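PDB 4WOY: mitochondrial dynamics protein MID49 from Mus musculus, which sits in the mitochondrial outer membrane, recruits the dynamin-related fission GTPase DNM1L (Drp1) to the mitochondrial surface, regulates its GTPase activity and is required for fission. Local coordinates for residues Ala93-Trp98 with Asn297-Leu302; Ala225-Arg230 with Val265-Glu270; Val246-Ser251 with Asn301-Phe306. The protein carries 1 engineered substitution. One frame throughout, in Å; residues are numbered along the deposited sequence.

In the fold
The crystallised piece is the predicted cytosolic part of the protein, a nucleotidyltransferase-like region followed by a mostly helical Mab-21-like one. Contact 1 ties these two together, whereas contact 3 works within the helical part; they share Asn301 and Leu302 and touch through Arg96, which reaches toward Asn305. Contact 2 lies farther out, its centre about 23 Å from that of the chain against about 15 and 13 Å for contacts 1 and 3. All three mix buried and accessible residues, yet they differ in chemistry: contact 1 is mainly apolar with one weak hydrogen bond, contact 2 combines a salt bridge with an arginine-tryptophan stack, and contact 3 pairs an arginine-phenylalanine stack with leucine packing.

Contact 1: residues Ala93-Trp98 with Asn297-Leu302. Engineered in segment 93-98: Ala93 (natural residue Arg).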
ATOM      1  N   ALA A  93      -0.399 -19.242  11.296  1.00 43.16           N
ATOM      2  CA  ALA A  93      -0.544 -19.877   9.989  1.00 40.62           C
ATOM      3  C   ALA A  93      -1.165 -18.858   9.098  1.00 40.09           C
ATOM      4  O   ALA A  93      -2.296 -18.995   8.666  1.00 41.81           O
ATOM      5  CB  ALA A  93      -1.386 -21.143  10.087  1.00 20.00           C
ATOM      6  N   GLU A  94      -0.431 -17.773   8.917  1.00 38.06           N
ATOM      7  CA  GLU A  94      -0.958 -16.549   8.374  1.00 43.85           C
ATOM      8  C   GLU A  94      -0.427 -16.322   6.979  1.00 41.52           C
ATOM      9  O   GLU A  94       0.731 -15.930   6.810  1.00 35.38           O
ATOM     10  CB  GLU A  94      -0.585 -15.367   9.301  1.00 35.83           C
ATOM     11  CG  GLU A  94      -1.102 -14.029   8.829  1.00 46.26           C
ATOM     12  CD  GLU A  94      -2.564 -14.072   8.407  1.00 53.90           C
ATOM     13  OE1 GLU A  94      -3.452 -14.146   9.294  1.00 64.93           O
ATOM     14  OE2 GLU A  94      -2.828 -14.062   7.187  1.00 56.26           O
ATOM     15  N   PRO A  95      -1.279 -16.558   5.967  1.00 38.50           N
ATOM     16  CA  PRO A  95      -0.840 -16.353   4.581  1.00 44.32           C
ATOM     17  C   PRO A  95      -0.482 -14.882   4.258  1.00 36.73           C
ATOM     18  O   PRO A  95       0.311 -14.654   3.357  1.00 37.23           O
ATOM     19  CB  PRO A  95      -2.039 -16.849   3.764  1.00 40.97           C
ATOM     20  CG  PRO A  95      -3.206 -16.756   4.708  1.00 41.76           C
ATOM     21  CD  PRO A  95      -2.667 -17.047   6.051  1.00 40.77           C
ATOM     22  N   ARG A  96      -0.991 -13.910   5.010  1.00 43.22           N
ATOM     23  CA  ARG A  96      -0.650 -12.499   4.759  1.00 45.63           C
ATOM     24  C   ARG A  96       0.775 -12.148   5.163  1.00 51.26           C
ATOM     25  O   ARG A  96       1.258 -11.066   4.814  1.00 48.03           O
ATOM     26  CB  ARG A  96      -1.601 -11.556   5.507  1.00 40.88           C
ATOM     27  CG  ARG A  96      -3.032 -11.551   5.019  1.00 50.52           C
ATOM     28  CD  ARG A  96      -3.892 -10.745   5.975  1.00 64.91           C
ATOM     29  NE  ARG A  96      -5.294 -11.170   5.968  1.00 86.02           N
ATOM     30  CZ  ARG A  96      -6.303 -10.465   5.449  1.00 98.56           C
ATOM     31  NH1 ARG A  96      -6.085  -9.281   4.879  1.00 93.92           N
ATOM     32  NH2 ARG A  96      -7.541 -10.948   5.503  1.00104.63           N
ATOM     33  N   CYS A  97       1.447 -13.041   5.893  1.00 55.78           N
ATOM     34  CA  CYS A  97       2.755 -12.710   6.483  1.00 46.91           C
ATOM     35  C   CYS A  97       3.893 -13.624   6.062  1.00 36.60           C
ATOM     36  O   CYS A  97       3.703 -14.647   5.431  1.00 48.63           O
ATOM     37  CB  CYS A  97       2.690 -12.726   8.015  1.00 41.11           C
ATOM     38  SG  CYS A  97       1.506 -11.607   8.742  1.00 41.62           S
ATOM     39  N   TRP A  98       5.096 -13.229   6.436  1.00 42.29           N
ATOM     40  CA  TRP A  98       6.304 -13.981   6.117  1.00 43.46           C
ATOM     41  C   TRP A  98       7.323 -13.829   7.251  1.00 38.23           C
ATOM     42  O   TRP A  98       7.384 -12.764   7.895  1.00 34.50           O
ATOM     43  CB  TRP A  98       6.901 -13.501   4.778  1.00 39.50           C
ATOM     44  CG  TRP A  98       6.263 -14.100   3.549  1.00 47.19           C
ATOM     45  CD1 TRP A  98       4.997 -13.870   3.051  1.00 49.47           C
ATOM     46  CD2 TRP A  98       6.873 -15.034   2.655  1.00 47.68           C
ATOM     47  NE1 TRP A  98       4.790 -14.612   1.913  1.00 57.35           N
ATOM     48  CE2 TRP A  98       5.928 -15.330   1.644  1.00 52.21           C
ATOM     49  CE3 TRP A  98       8.124 -15.646   2.611  1.00 50.64           C
ATOM     50  CZ2 TRP A  98       6.200 -16.203   0.609  1.00 60.35           C
ATOM     51  CZ3 TRP A  98       8.399 -16.520   1.566  1.00 66.77           C
ATOM     52  CH2 TRP A  98       7.443 -16.784   0.580  1.00 73.02           C
ATOM     53  N   ASN A 297      -1.741 -13.901  -4.531  1.00 55.04           N
ATOM     54  CA  ASN A 297      -1.662 -14.731  -3.336  1.00 57.55           C
ATOM     55  C   ASN A 297      -3.057 -15.155  -2.895  1.00 61.01           C
ATOM     56  O   ASN A 297      -3.592 -14.628  -1.906  1.00 54.81           O
ATOM     57  CB  ASN A 297      -0.969 -13.987  -2.199  1.00 51.71           C
ATOM     58  CG  ASN A 297      -0.703 -14.877  -1.003  1.00 54.29           C
ATOM     59  OD1 ASN A 297      -0.890 -16.089  -1.077  1.00 62.58           O
ATOM     60  ND2 ASN A 297      -0.266 -14.285   0.102  1.00 57.06           N
ATOM     61  N   PRO A 298      -3.633 -16.138  -3.604  1.00 58.74           N
ATOM     62  CA  PRO A 298      -5.039 -16.552  -3.466  1.00 56.47           C
ATOM     63  C   PRO A 298      -5.434 -17.089  -2.087  1.00 56.24           C
ATOM     64  O   PRO A 298      -6.628 -17.106  -1.758  1.00 56.54           O
ATOM     65  CB  PRO A 298      -5.177 -17.638  -4.537  1.00 52.61           C
ATOM     66  CG  PRO A 298      -4.166 -17.245  -5.572  1.00 51.80           C
ATOM     67  CD  PRO A 298      -2.996 -16.744  -4.787  1.00 49.03           C
ATOM     68  N   SER A 299      -4.467 -17.556  -1.309  1.00 53.75           N
ATOM     69  CA  SER A 299      -4.753 -18.000   0.039  1.00 56.89           C
ATOM     70  C   SER A 299      -5.137 -16.818   0.930  1.00 54.57           C
ATOM     71  O   SER A 299      -5.790 -17.017   1.951  1.00 53.97           O
ATOM     72  CB  SER A 299      -3.584 -18.809   0.620  1.00 59.87           C
ATOM     73  OG  SER A 299      -2.369 -18.112   0.545  1.00 77.14           O
ATOM     74  N   VAL A 300      -4.746 -15.590   0.594  1.00 53.54           N
ATOM     75  CA  VAL A 300      -5.245 -14.513   1.447  1.00 58.15           C
ATOM     76  C   VAL A 300      -6.609 -14.023   0.937  1.00 51.32           C
ATOM     77  O   VAL A 300      -6.804 -13.661  -0.231  1.00 48.95           O
ATOM     78  CB  VAL A 300      -4.235 -13.309   1.623  1.00 58.51           C
ATOM     79  CG1 VAL A 300      -2.886 -13.793   2.090  1.00 58.50           C
ATOM     80  CG2 VAL A 300      -4.067 -12.543   0.404  1.00 63.82           C
ATOM     81  N   ASN A 301      -7.560 -14.029   1.861  1.00 51.44           N
ATOM     82  CA  ASN A 301      -8.910 -13.586   1.598  1.00 45.65           C
ATOM     83  C   ASN A 301      -9.076 -12.155   2.130  1.00 52.64           C
ATOM     84  O   ASN A 301      -9.079 -11.921   3.343  1.00 51.19           O
ATOM     85  CB  ASN A 301      -9.897 -14.557   2.243  1.00 47.51           C
ATOM     86  CG  ASN A 301     -11.328 -14.101   2.125  1.00 51.03           C
ATOM     87  OD1 ASN A 301     -11.645 -13.155   1.385  1.00 47.13           O
ATOM     88  ND2 ASN A 301     -12.218 -14.784   2.842  1.00 49.02           N
ATOM     89  N   LEU A 302      -9.195 -11.195   1.220  1.00 52.14           N
ATOM     90  CA  LEU A 302      -9.226  -9.794   1.635  1.00 53.20           C
ATOM     91  C   LEU A 302     -10.507  -9.435   2.381  1.00 54.57           C
ATOM     92  O   LEU A 302     -10.616  -8.351   2.949  1.00 58.26           O
ATOM     93  CB  LEU A 302      -9.019  -8.869   0.432  1.00 53.19           C
ATOM     94  CG  LEU A 302      -7.564  -8.830  -0.059  1.00 49.47           C
ATOM     95  CD1 LEU A 302      -7.333  -7.625  -0.924  1.00 52.52           C
ATOM     96  CD2 LEU A 302      -6.575  -8.818   1.100  1.00 47.12           C
TER
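Val300 lays its CG1 methyl over the Pro95-Arg96 peptide, 3.4 Å from Pro95 C, and the same methyl lies 3.6 Å from Pro95 CB. This branch is anti to its own carbonyl carbon (chi1 -53°), which directs it into the angle between the proline ring and the start of the Arg96 side chain, where it also touches CG of Arg96. The side chains of Pro95 and Val300 run antiparallel, each passing alongside the other, and Ser299 OG closes one flank at 3.5 Å from Pro95 CB. Each segment is bent by a type I turn, Glu94 to Cys97 and Asn297 to Val300, so that a corner from the nucleotidyltransferase-like region meets one from the Mab-21-like region. Asn297 ND2 gives a weak bond to Pro95 O at 3.3 Å and has a second partner in Gln207, while its OD1 accepts from Ser299 OG, tilted 33° from the carbonyl plane; both ends of the amide are thus engaged. From CG, which packs on Val300, the Arg96 chain extends to NE. Its NH2 comes to 2.8 Å from Asn301 O, but at an angle too poor for a hydrogen bond, and its NH1 rests 3.8 Å from Leu302 CD2. Glu94 OE2 takes the backbone N-H of Arg96 through its anti lone pair.

Contact 2: residues Ala225-Arg230 with Val265-Glu270; sequences AGTRRR and VAWTEE
Arg228 runs across the indole of Trp267 with nearly its whole length. Its CB grazes the six-membered ring at CE3 and CZ3. CG then settles over that ring in a CH-pi contact, Arg228 CG lying 3.4 Å from the centroid of the six-membered ring of Trp267, 13° off its normal. From CG to NE the chain is extended, carrying NE above CD1 and NE1 of the indole, and the guanidinium comes down over the five-membered ring. There the two planes are 29° apart in a cation-pi stack, with NH2 of Arg228 closest, 3.3 Å from Trp267 CD1. Asp221 and Asp224 pair with NH1, and NE donates to Gly261 O, so acidic groups and a carbonyl probably help to fix the guanidinium against the ring. The stack fastens the N-terminal end of helix 228-241 to the loop joining helices 250-261 and 272-288 in the Mab-21-like region. Just before that helix, at its N-cap position, Thr227 holds Trp267 O twice: OG1 donates at 2.8 Å from above the carbonyl plane, and the backbone N adds a weak bond. Its OG1 also lies at the indole edge, 3.8 Å from Trp267 CE3. Three residues on, Arg230 grips Glu269 end-on, NH2 and NH1 lying 2.7 and 3.0 Å from Glu269 OE1. That oxygen is in the guanidinium plane, but the carboxylate stands almost upright to it at 82°. NE of Arg230 pairs with Glu10, so two acids share the guanidinium.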
ATOM      1  N   ALA A 225      -3.982   0.280 -24.771  1.00 57.99           N
ATOM      2  CA  ALA A 225      -4.384   1.615 -24.319  1.00 59.60           C
ATOM      3  C   ALA A 225      -5.575   1.526 -23.377  1.00 60.17           C
ATOM      4  O   ALA A 225      -6.502   2.338 -23.459  1.00 57.57           O
ATOM      5  CB  ALA A 225      -4.713   2.525 -25.507  1.00 56.08           C
ATOM      6  N   GLY A 226      -5.544   0.532 -22.491  1.00 52.67           N
ATOM      7  CA  GLY A 226      -6.687   0.212 -21.665  1.00 46.39           C
ATOM      8  C   GLY A 226      -6.915   1.159 -20.507  1.00 44.55           C
ATOM      9  O   GLY A 226      -6.056   1.978 -20.179  1.00 44.44           O
ATOM     10  N   THR A 227      -8.078   1.018 -19.876  1.00 53.91           N
ATOM     11  CA  THR A 227      -8.495   1.876 -18.777  1.00 54.57           C
ATOM     12  C   THR A 227      -8.597   1.138 -17.447  1.00 51.14           C
ATOM     13  O   THR A 227      -9.340   1.555 -16.547  1.00 46.57           O
ATOM     14  CB  THR A 227      -9.852   2.500 -19.075  1.00 59.01           C
ATOM     15  OG1 THR A 227     -10.752   1.456 -19.466  1.00 62.79           O
ATOM     16  CG2 THR A 227      -9.747   3.507 -20.211  1.00 59.10           C
ATOM     17  N   ARG A 228      -7.873   0.034 -17.317  1.00 38.85           N
ATOM     18  CA  ARG A 228      -7.939  -0.729 -16.077  1.00 44.00           C
ATOM     19  C   ARG A 228      -7.521   0.126 -14.879  1.00 45.44           C
ATOM     20  O   ARG A 228      -8.273   0.234 -13.911  1.00 49.90           O
ATOM     21  CB  ARG A 228      -7.052  -1.978 -16.160  1.00 38.15           C
ATOM     22  CG  ARG A 228      -7.477  -2.965 -17.228  1.00 41.96           C
ATOM     23  CD  ARG A 228      -6.318  -3.891 -17.593  1.00 44.21           C
ATOM     24  NE  ARG A 228      -6.622  -4.750 -18.739  1.00 47.97           N
ATOM     25  CZ  ARG A 228      -6.385  -4.417 -20.004  1.00 52.30           C
ATOM     26  NH1 ARG A 228      -5.860  -3.228 -20.296  1.00 46.69           N
ATOM     27  NH2 ARG A 228      -6.675  -5.272 -20.976  1.00 49.70           N
ATOM     28  N   ARG A 229      -6.345   0.751 -14.961  1.00 36.06           N
ATOM     29  CA  ARG A 229      -5.817   1.553 -13.854  1.00 45.36           C
ATOM     30  C   ARG A 229      -6.698   2.755 -13.593  1.00 41.78           C
ATOM     31  O   ARG A 229      -6.854   3.206 -12.458  1.00 34.13           O
ATOM     32  CB  ARG A 229      -4.389   2.032 -14.129  1.00 42.55           C
ATOM     33  CG  ARG A 229      -3.302   0.992 -13.973  1.00 43.78           C
ATOM     34  CD  ARG A 229      -2.020   1.517 -14.579  1.00 50.86           C
ATOM     35  NE  ARG A 229      -2.281   2.003 -15.940  1.00 65.37           N
ATOM     36  CZ  ARG A 229      -1.515   2.864 -16.609  1.00 65.29           C
ATOM     37  NH1 ARG A 229      -0.414   3.369 -16.060  1.00 70.80           N
ATOM     38  NH2 ARG A 229      -1.858   3.224 -17.832  1.00 52.66           N
ATOM     39  N   ARG A 230      -7.273   3.281 -14.659  1.00 41.15           N
ATOM     40  CA  ARG A 230      -8.220   4.366 -14.532  1.00 40.34           C
ATOM     41  C   ARG A 230      -9.463   3.894 -13.744  1.00 39.58           C
ATOM     42  O   ARG A 230      -9.989   4.625 -12.893  1.00 44.68           O
ATOM     43  CB  ARG A 230      -8.570   4.881 -15.928  1.00 45.63           C
ATOM     44  CG  ARG A 230      -9.623   5.931 -15.967  1.00 44.64           C
ATOM     45  CD  ARG A 230      -9.409   6.850 -17.160  1.00 46.39           C
ATOM     46  NE  ARG A 230     -10.659   7.507 -17.504  1.00 52.57           N
ATOM     47  CZ  ARG A 230     -10.998   7.844 -18.734  1.00 52.44           C
ATOM     48  NH1 ARG A 230     -10.164   7.596 -19.737  1.00 53.72           N
ATOM     49  NH2 ARG A 230     -12.170   8.427 -18.950  1.00 49.18           N
ATOM     50  N   VAL A 265     -11.143  -8.458 -23.116  1.00146.37           N
ATOM     51  CA  VAL A 265     -12.481  -7.905 -23.187  1.00122.15           C
ATOM     52  C   VAL A 265     -12.276  -6.386 -23.284  1.00 94.53           C
ATOM     53  O   VAL A 265     -11.150  -5.918 -23.131  1.00 92.43           O
ATOM     54  CB  VAL A 265     -13.316  -8.401 -21.960  1.00 77.32           C
ATOM     55  CG1 VAL A 265     -14.478  -7.491 -21.589  1.00 70.11           C
ATOM     56  CG2 VAL A 265     -13.810  -9.815 -22.228  1.00 77.46           C
ATOM     57  N   ALA A 266     -13.316  -5.627 -23.612  1.00 70.57           N
ATOM     58  CA  ALA A 266     -13.156  -4.204 -23.932  1.00 55.13           C
ATOM     59  C   ALA A 266     -12.726  -3.352 -22.732  1.00 56.24           C
ATOM     60  O   ALA A 266     -13.418  -3.281 -21.714  1.00 54.81           O
ATOM     61  CB  ALA A 266     -14.435  -3.656 -24.533  1.00 56.84           C
ATOM     62  N   TRP A 267     -11.575  -2.705 -22.872  1.00 60.22           N
ATOM     63  CA  TRP A 267     -10.998  -1.844 -21.838  1.00 53.50           C
ATOM     64  C   TRP A 267     -10.760  -0.419 -22.355  1.00 55.87           C
ATOM     65  O   TRP A 267      -9.887   0.298 -21.867  1.00 61.48           O
ATOM     66  CB  TRP A 267      -9.714  -2.469 -21.278  1.00 46.18           C
ATOM     67  CG  TRP A 267     -10.009  -3.532 -20.257  1.00 51.12           C
ATOM     68  CD1 TRP A 267      -9.883  -4.891 -20.401  1.00 51.01           C
ATOM     69  CD2 TRP A 267     -10.439  -3.311 -18.903  1.00 51.71           C
ATOM     70  NE1 TRP A 267     -10.240  -5.522 -19.225  1.00 53.65           N
ATOM     71  CE2 TRP A 267     -10.581  -4.575 -18.294  1.00 50.19           C
ATOM     72  CE3 TRP A 267     -10.724  -2.160 -18.151  1.00 52.55           C
ATOM     73  CZ2 TRP A 267     -10.993  -4.722 -16.978  1.00 45.35           C
ATOM     74  CZ3 TRP A 267     -11.132  -2.301 -16.849  1.00 47.66           C
ATOM     75  CH2 TRP A 267     -11.266  -3.576 -16.270  1.00 49.08           C
ATOM     76  N   THR A 268     -11.571  -0.023 -23.330  1.00 49.39           N
ATOM     77  CA  THR A 268     -11.585   1.342 -23.820  1.00 54.73           C
ATOM     78  C   THR A 268     -12.344   2.226 -22.854  1.00 50.92           C
ATOM     79  O   THR A 268     -13.071   1.737 -21.984  1.00 56.40           O
ATOM     80  CB  THR A 268     -12.290   1.461 -25.184  1.00 63.31           C
ATOM     81  OG1 THR A 268     -13.642   1.024 -25.027  1.00 60.64           O
ATOM     82  CG2 THR A 268     -11.602   0.628 -26.278  1.00 56.63           C
ATOM     83  N   GLU A 269     -12.194   3.535 -23.022  1.00 48.72           N
ATOM     84  CA  GLU A 269     -12.976   4.491 -22.250  1.00 52.27           C
ATOM     85  C   GLU A 269     -14.463   4.292 -22.549  1.00 57.05           C
ATOM     86  O   GLU A 269     -15.328   4.448 -21.685  1.00 54.23           O
ATOM     87  CB  GLU A 269     -12.531   5.919 -22.574  1.00 52.30           C
ATOM     88  CG  GLU A 269     -13.188   6.974 -21.707  1.00 47.42           C
ATOM     89  CD  GLU A 269     -12.909   8.373 -22.171  1.00 49.72           C
ATOM     90  OE1 GLU A 269     -11.966   8.995 -21.627  1.00 56.71           O
ATOM     91  OE2 GLU A 269     -13.613   8.845 -23.088  1.00 55.50           O
ATOM     92  N   GLU A 270     -14.742   3.903 -23.783  1.00 51.56           N
ATOM     93  CA  GLU A 270     -16.102   3.696 -24.233  1.00 60.41           C
ATOM     94  C   GLU A 270     -16.801   2.636 -23.381  1.00 59.72           C
ATOM     95  O   GLU A 270     -18.004   2.744 -23.097  1.00 54.15           O
ATOM     96  CB  GLU A 270     -16.090   3.297 -25.707  1.00 57.64           C
ATOM     97  CG  GLU A 270     -17.450   3.030 -26.299  1.00 67.23           C
ATOM     98  CD  GLU A 270     -17.383   2.705 -27.775  1.00 76.24           C
ATOM     99  OE1 GLU A 270     -18.418   2.286 -28.324  1.00 84.39           O
ATOM    100  OE2 GLU A 270     -16.302   2.869 -28.387  1.00 76.81           O
TER

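Contact 3: residues Val246-Ser251 with Asn301-Phe306; sequences VRLGWS and NLLGNF
Arg247 and Phe306 reach out from facing sides of the contact and meet face on, the guanidinium lying over the phenyl ring with their planes 30° apart. The contact is a cation-pi stack, Arg247 CZ standing 4.2 Å from the centroid of the Phe306 ring. The overlap is offset toward the rim, so Arg247 NH2 comes nearest CE1 of Phe306, at 3.5 Å. Bends at chi2 and chi3 (-72° and -56°) turn the chain back so that the guanidinium comes over the ring that CB already touches, Arg247 CB lying 3.6 Å from Phe306 CZ. Leu303 CD2 sits over the centre of the opposite ring face. The same methyl also meets Leu248 CD2 loosely, at 4.5 Å. The Asn305 amide lies at the guanidinium edge, its ND2 3.8 Å from Arg247 NH2, at packing distance. Leu302 turns its CD1 methyl onto the first turn of helix 250-261, 3.4 Å from Ser251 O. Two overlapping type I turns and an Asx turn shape segment 301-306 of the Mab-21-like region; Asn301 OD1 accepts from Leu303 N, above the carbonyl plane, and from Leu292 N. Arg247 thus joins ring stacking to a salt bridge with Glu310, beside an aliphatic interior of Leu248, Leu303, Ile311 and Ile314, and Glu310 would probably balance the charge held over the ring.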
ATOM      1  N   VAL A 246     -15.994   2.349   2.916  1.00 55.67           N
ATOM      2  CA  VAL A 246     -14.641   2.848   3.191  1.00 60.18           C
ATOM      3  C   VAL A 246     -13.633   1.733   3.479  1.00 57.82           C
ATOM      4  O   VAL A 246     -12.430   1.887   3.225  1.00 61.79           O
ATOM      5  CB  VAL A 246     -14.672   3.872   4.360  1.00 75.12           C
ATOM      6  CG1 VAL A 246     -13.341   3.939   5.109  1.00 79.84           C
ATOM      7  CG2 VAL A 246     -15.046   5.239   3.823  1.00 65.64           C
ATOM      8  N   ARG A 247     -14.114   0.603   3.986  1.00 53.43           N
ATOM      9  CA  ARG A 247     -13.217  -0.523   4.267  1.00 56.27           C
ATOM     10  C   ARG A 247     -12.686  -1.155   2.963  1.00 54.30           C
ATOM     11  O   ARG A 247     -11.621  -1.767   2.937  1.00 58.31           O
ATOM     12  CB  ARG A 247     -13.943  -1.584   5.099  1.00 56.90           C
ATOM     13  CG  ARG A 247     -14.122  -1.258   6.576  1.00 64.17           C
ATOM     14  CD  ARG A 247     -12.830  -1.339   7.356  1.00 74.64           C
ATOM     15  NE  ARG A 247     -12.159  -2.637   7.247  1.00 82.40           N
ATOM     16  CZ  ARG A 247     -12.469  -3.714   7.961  1.00 79.89           C
ATOM     17  NH1 ARG A 247     -13.468  -3.673   8.824  1.00 84.04           N
ATOM     18  NH2 ARG A 247     -11.790  -4.841   7.807  1.00 75.32           N
ATOM     19  N   LEU A 248     -13.450  -1.008   1.886  1.00 43.90           N
ATOM     20  CA  LEU A 248     -13.023  -1.468   0.574  1.00 44.03           C
ATOM     21  C   LEU A 248     -11.974  -0.501   0.106  1.00 49.43           C
ATOM     22  O   LEU A 248     -12.305   0.607  -0.320  1.00 44.41           O
ATOM     23  CB  LEU A 248     -14.189  -1.504  -0.406  1.00 44.94           C
ATOM     24  CG  LEU A 248     -15.227  -2.555  -0.045  1.00 47.54           C
ATOM     25  CD1 LEU A 248     -16.348  -2.586  -1.072  1.00 36.16           C
ATOM     26  CD2 LEU A 248     -14.538  -3.922   0.114  1.00 47.81           C
ATOM     27  N   GLY A 249     -10.712  -0.893   0.237  1.00 49.84           N
ATOM     28  CA  GLY A 249      -9.624   0.014  -0.068  1.00 44.28           C
ATOM     29  C   GLY A 249      -8.879  -0.356  -1.325  1.00 39.65           C
ATOM     30  O   GLY A 249      -9.287  -1.233  -2.070  1.00 43.71           O
ATOM     31  N   TRP A 250      -7.730   0.266  -1.514  1.00 49.46           N
ATOM     32  CA  TRP A 250      -6.946   0.077  -2.719  1.00 47.19           C
ATOM     33  C   TRP A 250      -6.666  -1.401  -3.023  1.00 50.71           C
ATOM     34  O   TRP A 250      -6.858  -1.861  -4.140  1.00 42.60           O
ATOM     35  CB  TRP A 250      -5.635   0.817  -2.568  1.00 37.99           C
ATOM     36  CG  TRP A 250      -4.767   0.666  -3.740  1.00 46.77           C
ATOM     37  CD1 TRP A 250      -3.936  -0.382  -4.014  1.00 45.17           C
ATOM     38  CD2 TRP A 250      -4.580   1.617  -4.787  1.00 46.30           C
ATOM     39  NE1 TRP A 250      -3.270  -0.155  -5.187  1.00 51.19           N
ATOM     40  CE2 TRP A 250      -3.645   1.064  -5.685  1.00 48.83           C
ATOM     41  CE3 TRP A 250      -5.108   2.881  -5.052  1.00 43.48           C
ATOM     42  CZ2 TRP A 250      -3.231   1.730  -6.835  1.00 49.68           C
ATOM     43  CZ3 TRP A 250      -4.713   3.537  -6.204  1.00 50.95           C
ATOM     44  CH2 TRP A 250      -3.776   2.964  -7.081  1.00 49.56           C
ATOM     45  N   SER A 251      -6.219  -2.146  -2.021  1.00 54.19           N
ATOM     46  CA  SER A 251      -5.829  -3.538  -2.232  1.00 52.35           C
ATOM     47  C   SER A 251      -7.021  -4.421  -2.600  1.00 55.05           C
ATOM     48  O   SER A 251      -6.892  -5.327  -3.422  1.00 45.97           O
ATOM     49  CB  SER A 251      -5.146  -4.096  -0.985  1.00 44.18           C
ATOM     50  OG  SER A 251      -6.064  -4.124   0.078  1.00 56.14           O
ATOM     51  N   ASN A 301      -7.560 -14.029   1.861  1.00 51.44           N
ATOM     52  CA  ASN A 301      -8.910 -13.586   1.598  1.00 45.65           C
ATOM     53  C   ASN A 301      -9.076 -12.155   2.130  1.00 52.64           C
ATOM     54  O   ASN A 301      -9.079 -11.921   3.343  1.00 51.19           O
ATOM     55  CB  ASN A 301      -9.897 -14.557   2.243  1.00 47.51           C
ATOM     56  CG  ASN A 301     -11.328 -14.101   2.125  1.00 51.03           C
ATOM     57  OD1 ASN A 301     -11.645 -13.155   1.385  1.00 47.13           O
ATOM     58  ND2 ASN A 301     -12.218 -14.784   2.842  1.00 49.02           N
ATOM     59  N   LEU A 302      -9.195 -11.195   1.220  1.00 52.14           N
ATOM     60  CA  LEU A 302      -9.226  -9.794   1.635  1.00 53.20           C
ATOM     61  C   LEU A 302     -10.507  -9.435   2.381  1.00 54.57           C
ATOM     62  O   LEU A 302     -10.616  -8.351   2.949  1.00 58.26           O
ATOM     63  CB  LEU A 302      -9.019  -8.869   0.432  1.00 53.19           C
ATOM     64  CG  LEU A 302      -7.564  -8.830  -0.059  1.00 49.47           C
ATOM     65  CD1 LEU A 302      -7.333  -7.625  -0.924  1.00 52.52           C
ATOM     66  CD2 LEU A 302      -6.575  -8.818   1.100  1.00 47.12           C
ATOM     67  N   LEU A 303     -11.474 -10.350   2.375  1.00 55.10           N
ATOM     68  CA  LEU A 303     -12.712 -10.168   3.131  1.00 49.79           C
ATOM     69  C   LEU A 303     -12.759 -11.001   4.392  1.00 53.27           C
ATOM     70  O   LEU A 303     -13.779 -11.036   5.069  1.00 62.34           O
ATOM     71  CB  LEU A 303     -13.933 -10.510   2.279  1.00 48.75           C
ATOM     72  CG  LEU A 303     -14.296  -9.657   1.077  1.00 41.38           C
ATOM     73  CD1 LEU A 303     -15.588 -10.199   0.530  1.00 45.59           C
ATOM     74  CD2 LEU A 303     -14.381  -8.163   1.453  1.00 41.42           C
ATOM     75  N   GLY A 304     -11.661 -11.686   4.688  1.00 52.07           N
ATOM     76  CA  GLY A 304     -11.607 -12.639   5.789  1.00 58.79           C
ATOM     77  C   GLY A 304     -11.860 -12.066   7.167  1.00 61.39           C
ATOM     78  O   GLY A 304     -12.492 -12.701   8.011  1.00 68.68           O
ATOM     79  N   ASN A 305     -11.345 -10.865   7.396  1.00 60.33           N
ATOM     80  CA  ASN A 305     -11.461 -10.210   8.680  1.00 63.85           C
ATOM     81  C   ASN A 305     -12.675  -9.282   8.734  1.00 68.47           C
ATOM     82  O   ASN A 305     -12.796  -8.472   9.646  1.00 75.85           O
ATOM     83  CB  ASN A 305     -10.179  -9.429   8.998  1.00 71.35           C
ATOM     84  CG  ASN A 305      -9.872  -8.347   7.961  1.00 82.92           C
ATOM     85  OD1 ASN A 305     -10.359  -8.399   6.821  1.00 86.66           O
ATOM     86  ND2 ASN A 305      -9.055  -7.363   8.351  1.00 82.45           N
ATOM     87  N   PHE A 306     -13.565  -9.377   7.753  1.00 69.02           N
ATOM     88  CA  PHE A 306     -14.823  -8.641   7.841  1.00 67.57           C
ATOM     89  C   PHE A 306     -15.830  -9.412   8.687  1.00 70.27           C
ATOM     90  O   PHE A 306     -16.018 -10.618   8.509  1.00 67.95           O
ATOM     91  CB  PHE A 306     -15.416  -8.374   6.461  1.00 61.09           C
ATOM     92  CG  PHE A 306     -14.767  -7.244   5.729  1.00 57.70           C
ATOM     93  CD1 PHE A 306     -13.408  -7.260   5.455  1.00 55.95           C
ATOM     94  CD2 PHE A 306     -15.518  -6.163   5.304  1.00 60.19           C
ATOM     95  CE1 PHE A 306     -12.809  -6.208   4.764  1.00 54.22           C
ATOM     96  CE2 PHE A 306     -14.930  -5.107   4.618  1.00 57.01           C
ATOM     97  CZ  PHE A 306     -13.575  -5.126   4.345  1.00 51.28           C
TER